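Local atomic coordinates of Oxidored_FMN domain-containing protein ([Pseudomonas] geniculata N1, PDB entry 6L6J), a protein that is a 6-hydroxypseudooxynicotine amine oxidase (HisD), a flavoprotein that carries FMN, a [4Fe-4S] cluster and bound ADP. Residues Val536-Leu541 against Asn572-Ala577; Arg431-Leu436 against Asp511-Arg516. All blocks are in the same frame, centred on the assembly; numbering follows the deposited sequence.

Contact 1. Residues Val536-Leu541 against Asn572-Ala577; sequences VVADRL and NSMNEA
Ala538 and Asp539 of helix 533-542 face Met574 and Ser573 of helix 567-577, two neighbouring helices of the OYE-like second alpha/beta domain. Each lies between consecutive parallel strands in a beta-alpha-beta arrangement: helix 533-542 links strands 522-527 and 547-552, and helix 567-577 comes between strands 547-552 and 580-582. The helices run in broadly the same direction, and the backbones are closest at Asp539 and Met574, whose CA atoms are 7.5 Å apart. Two side-chain pairs touch across this separation, Ala538 with Met574 and Asp539 with Ser573, and the two segments bury little surface between them.

One half of the contact is apolar. The Met574 chain is stretched out beyond CB, with SD anti to CA (chi2 179°) and CE anti to CB (chi3 174°), and this carries its terminal methyl toward the other helix, to the methyl of Ala538. CE stands 4.4 Å from Ala538 CB, a loose van der Waals approach. Both side chains also look onto strand 547-552, Ala538 on Val548 and Met574 on Tyr550, so the pair lies where the two helices meet the sheet.

The other half is polar. Asp539 places its carboxylate with CG anti to the backbone N (chi1 -155°), which brings it toward the second helix. Its charge is taken up elsewhere, by salt bridges from OD1 to Arg543 and from OD2 to Arg435. The hydroxyl of Ser573 comes alongside without a hydrogen bond, Ser573 OG lying 3.5 Å from Asp539 OD2.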
# COMPACT_ATOMS: atom_id res chain seq x y z
N VAL A 536 17.97 -2.90 -3.55
CA VAL A 536 17.96 -2.27 -4.90
C VAL A 536 19.40 -2.15 -5.40
O VAL A 536 19.62 -2.40 -6.60
CB VAL A 536 17.17 -0.94 -4.88
CG1 VAL A 536 17.24 -0.20 -6.20
CG2 VAL A 536 15.71 -1.18 -4.52
N VAL A 537 20.36 -1.80 -4.54
CA VAL A 537 21.77 -1.61 -5.00
C VAL A 537 22.30 -2.99 -5.37
O VAL A 537 22.87 -3.12 -6.45
CB VAL A 537 22.68 -0.85 -4.01
CG1 VAL A 537 22.14 0.52 -3.66
CG2 VAL A 537 22.96 -1.61 -2.76
N ALA A 538 22.00 -4.00 -4.56
CA ALA A 538 22.36 -5.41 -4.80
C ALA A 538 21.95 -5.79 -6.22
O ALA A 538 22.81 -6.23 -7.00
CB ALA A 538 21.70 -6.31 -3.77
N ASP A 539 20.68 -5.58 -6.54
CA ASP A 539 20.08 -5.88 -7.86
C ASP A 539 20.88 -5.16 -8.94
O ASP A 539 21.34 -5.83 -9.86
CB ASP A 539 18.60 -5.49 -7.91
CG ASP A 539 17.81 -6.29 -8.93
OD1 ASP A 539 18.27 -6.39 -10.08
OD2 ASP A 539 16.77 -6.84 -8.55
N ARG A 540 21.05 -3.85 -8.80
CA ARG A 540 21.83 -3.00 -9.73
C ARG A 540 23.20 -3.63 -9.96
O ARG A 540 23.64 -3.67 -11.13
CB ARG A 540 21.97 -1.60 -9.14
CG ARG A 540 22.78 -0.63 -9.99
CD ARG A 540 21.96 -0.14 -11.16
NE ARG A 540 22.72 0.85 -11.90
CZ ARG A 540 23.46 0.61 -12.99
NH1 ARG A 540 23.55 -0.62 -13.49
NH2 ARG A 540 24.10 1.62 -13.57
N LEU A 541 23.84 -4.10 -8.89
CA LEU A 541 25.24 -4.58 -8.89
C LEU A 541 25.34 -5.96 -9.51
O LEU A 541 26.31 -6.22 -10.26
CB LEU A 541 25.76 -4.62 -7.46
CG LEU A 541 26.09 -3.28 -6.81
CD1 LEU A 541 26.24 -3.47 -5.31
CD2 LEU A 541 27.36 -2.67 -7.39
N ASN A 572 13.07 -14.13 -3.63
CA ASN A 572 12.98 -14.89 -4.92
C ASN A 572 13.84 -14.20 -5.98
O ASN A 572 14.56 -14.90 -6.68
CB ASN A 572 11.56 -15.03 -5.48
CG ASN A 572 10.71 -15.97 -4.66
OD1 ASN A 572 11.21 -16.63 -3.76
ND2 ASN A 572 9.41 -16.00 -4.94
N SER A 573 13.77 -12.88 -6.07
CA SER A 573 14.58 -12.05 -6.99
C SER A 573 16.07 -12.36 -6.80
O SER A 573 16.77 -12.57 -7.81
CB SER A 573 14.29 -10.59 -6.76
OG SER A 573 15.06 -9.78 -7.62
N MET A 574 16.52 -12.40 -5.54
CA MET A 574 17.94 -12.55 -5.14
C MET A 574 18.40 -13.99 -5.48
O MET A 574 19.44 -14.15 -6.16
CB MET A 574 18.12 -12.24 -3.64
CG MET A 574 18.24 -10.73 -3.28
SD MET A 574 18.43 -10.40 -1.47
CE MET A 574 18.71 -8.63 -1.45
N ASN A 575 17.65 -15.00 -5.05
CA ASN A 575 17.89 -16.42 -5.44
C ASN A 575 18.05 -16.54 -6.96
O ASN A 575 18.94 -17.27 -7.40
CB ASN A 575 16.77 -17.34 -4.94
CG ASN A 575 16.80 -17.47 -3.44
OD1 ASN A 575 17.79 -17.11 -2.81
ND2 ASN A 575 15.70 -17.92 -2.85
N GLU A 576 17.24 -15.83 -7.74
CA GLU A 576 17.21 -15.98 -9.22
C GLU A 576 18.48 -15.36 -9.79
O GLU A 576 19.09 -16.00 -10.68
CB GLU A 576 15.90 -15.43 -9.80
CG GLU A 576 14.69 -16.34 -9.50
CD GLU A 576 13.30 -15.77 -9.82
OE1 GLU A 576 13.22 -14.71 -10.50
OE2 GLU A 576 12.29 -16.39 -9.39
N ALA A 577 18.92 -14.21 -9.26
CA ALA A 577 20.13 -13.47 -9.71
C ALA A 577 21.41 -14.10 -9.12
O ALA A 577 22.50 -13.61 -9.43
CB ALA A 577 20.02 -12.02 -9.29

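Contact 2. Residues Arg431-Leu436 against Asp511-Arg516; sequences RRLPRL and DILDGR. With SO4 (sulfate ion), chain E.
A type II beta turn, Leu433 to Leu436, meets the C-terminal end of helix 509-513, and its first residue, Leu433, points at Leu513. The turn belongs to the NAD(P)-binding Rossmann-like region and the helix to the OYE-like second alpha/beta domain, so the contact joins the two.

Leu433 has CG beside its own backbone N and anti to the carbonyl carbon (chi1 -69°), which spreads its two methyls over the helix end. CD1 meets Leu513 CD2 at 3.5 Å, the two leucine side chains crossing at about a right angle. The other branch turns to Ile512, with Leu433 CD2 4.4 Å from Ile512 CG2 and also near the backbone oxygen of that residue.

Beyond Leu513 the helix closes in a Schellman motif: Gly515 takes a positive phi, Arg516 N bonds back to Asp511 O at 2.9 Å, and Gly515 N to Ile512 O. The Arg516 side chain folds back over the same turn. Its NH2 reaches Asp511 OD1 at 2.7 Å on the anti side of the carboxylate, 18° out of plane, while NH1 makes a weak bond to Asp514 OD2; Asp514 OD1 pairs with Arg429. The end of the Arg432 chain turns away from the helix, its NH2 salt-bridged to Glu422 and NH1 bonded to Val428 O. A sulfate, probably from the crystallisation liquor, sits at its guanidinium edge; NE to sulfate O2 measures 2.7 Å (153°), with a weak bond from NH2.

Around the leucine pair, Leu433 leans on Val536 and Leu513 on Met533, both of helix 533-542, while Arg429 and Glu430 of helix 426-430 border Leu513.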
# COMPACT_ATOMS: atom_id res chain seq x y z
N ARG A 431 14.65 6.86 -9.04
CA ARG A 431 13.66 6.36 -10.05
C ARG A 431 14.39 5.61 -11.18
O ARG A 431 13.72 4.81 -11.84
CB ARG A 431 12.81 7.47 -10.67
CG ARG A 431 13.53 8.34 -11.69
CD ARG A 431 12.73 9.57 -12.07
NE ARG A 431 11.49 9.20 -12.77
CZ ARG A 431 10.51 10.05 -13.08
NH1 ARG A 431 10.58 11.33 -12.75
NH2 ARG A 431 9.44 9.61 -13.70
N ARG A 432 15.69 5.86 -11.36
CA ARG A 432 16.56 5.20 -12.38
C ARG A 432 17.23 3.93 -11.85
O ARG A 432 17.89 3.25 -12.66
CB ARG A 432 17.64 6.19 -12.85
CG ARG A 432 17.12 7.25 -13.81
CD ARG A 432 18.02 8.46 -13.78
NE ARG A 432 17.73 9.40 -14.84
CZ ARG A 432 16.86 10.41 -14.79
NH1 ARG A 432 16.12 10.62 -13.71
NH2 ARG A 432 16.72 11.22 -15.83
N LEU A 433 17.10 3.61 -10.56
CA LEU A 433 17.59 2.32 -9.99
C LEU A 433 16.62 1.20 -10.37
O LEU A 433 15.43 1.44 -10.53
CB LEU A 433 17.71 2.42 -8.47
CG LEU A 433 18.81 3.33 -7.94
CD1 LEU A 433 18.72 3.40 -6.43
CD2 LEU A 433 20.18 2.86 -8.38
N PRO A 434 17.08 -0.06 -10.50
CA PRO A 434 16.20 -1.15 -10.93
C PRO A 434 14.98 -1.31 -10.02
O PRO A 434 15.11 -1.34 -8.80
CB PRO A 434 17.09 -2.40 -10.86
CG PRO A 434 18.50 -1.86 -10.94
CD PRO A 434 18.44 -0.54 -10.19
N ARG A 435 13.83 -1.37 -10.67
CA ARG A 435 12.44 -1.67 -10.22
C ARG A 435 11.87 -0.55 -9.35
O ARG A 435 10.77 -0.75 -8.83
CB ARG A 435 12.26 -3.11 -9.73
CG ARG A 435 13.00 -3.56 -8.49
CD ARG A 435 13.54 -4.98 -8.64
NE ARG A 435 12.58 -5.87 -9.27
CZ ARG A 435 12.83 -7.06 -9.80
NH1 ARG A 435 14.04 -7.58 -9.73
NH2 ARG A 435 11.85 -7.76 -10.35
N LEU A 436 12.46 0.65 -9.41
CA LEU A 436 11.97 1.84 -8.67
C LEU A 436 11.41 2.87 -9.65
O LEU A 436 11.25 4.02 -9.26
CB LEU A 436 13.12 2.45 -7.87
CG LEU A 436 13.52 1.74 -6.58
CD1 LEU A 436 14.27 2.71 -5.70
CD2 LEU A 436 12.32 1.16 -5.84
N ASP A 511 27.18 6.67 -4.43
CA ASP A 511 28.00 6.20 -5.58
C ASP A 511 27.13 5.40 -6.56
O ASP A 511 27.29 5.59 -7.78
CB ASP A 511 29.20 5.37 -5.11
CG ASP A 511 30.14 6.14 -4.20
OD1 ASP A 511 30.62 7.20 -4.62
OD2 ASP A 511 30.36 5.68 -3.05
N ILE A 512 26.25 4.54 -6.05
CA ILE A 512 25.42 3.65 -6.91
C ILE A 512 24.33 4.48 -7.59
O ILE A 512 24.02 4.20 -8.75
CB ILE A 512 24.82 2.47 -6.13
CG1 ILE A 512 25.87 1.79 -5.26
CG2 ILE A 512 24.14 1.50 -7.08
CD1 ILE A 512 27.19 1.52 -5.96
N LEU A 513 23.77 5.45 -6.86
CA LEU A 513 22.79 6.44 -7.40
C LEU A 513 23.46 7.27 -8.51
O LEU A 513 22.76 7.64 -9.46
CB LEU A 513 22.25 7.29 -6.23
CG LEU A 513 21.23 6.59 -5.31
CD1 LEU A 513 21.20 7.20 -3.93
CD2 LEU A 513 19.84 6.63 -5.91
N ASP A 514 24.77 7.53 -8.42
CA ASP A 514 25.53 8.32 -9.42
C ASP A 514 26.08 7.45 -10.55
O ASP A 514 26.70 8.01 -11.45
CB ASP A 514 26.70 9.06 -8.78
CG ASP A 514 26.27 10.21 -7.90
OD1 ASP A 514 25.12 10.67 -8.07
OD2 ASP A 514 27.07 10.59 -7.03
N GLY A 515 25.85 6.13 -10.51
CA GLY A 515 26.29 5.17 -11.53
C GLY A 515 27.79 4.95 -11.52
O GLY A 515 28.34 4.69 -12.60
N ARG A 516 28.43 5.06 -10.35
CA ARG A 516 29.89 4.86 -10.15
C ARG A 516 30.10 3.49 -9.51
O ARG A 516 30.21 3.41 -8.27
CB ARG A 516 30.48 5.99 -9.31
CG ARG A 516 30.65 7.31 -10.06
CD ARG A 516 31.65 8.23 -9.38
NE ARG A 516 31.31 8.40 -7.97
CZ ARG A 516 30.47 9.31 -7.48
NH1 ARG A 516 29.88 10.19 -8.28
NH2 ARG A 516 30.22 9.34 -6.18
S SO4 E . 19.43 9.41 -18.45
O1 SO4 E . 18.41 9.92 -19.37
O2 SO4 E . 19.18 9.88 -17.08
O3 SO4 E . 19.39 7.95 -18.47
O4 SO4 E . 20.75 9.87 -18.89

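How the contacts relate
Both contacts are mainly buried, and helix 533-542 connects them. In contact 1 it packs against its neighbour within one alpha/beta domain; in contact 2 it lies beside the leucine pair that joins this domain to the Rossmann-like region, with the Leu513 side chain about 9 Å from the bound ADP. The chemistry differs accordingly. Contact 2 is aliphatic between side chains across its segments, with its charged groups kept to its margins, whereas contact 1 combines a methyl contact with a polar pair. Segment 431-436 reaches both: Arg435 is shared with the polar half of contact 1, and Val536 CG1 packs on Leu433 CB at 3.5 Å.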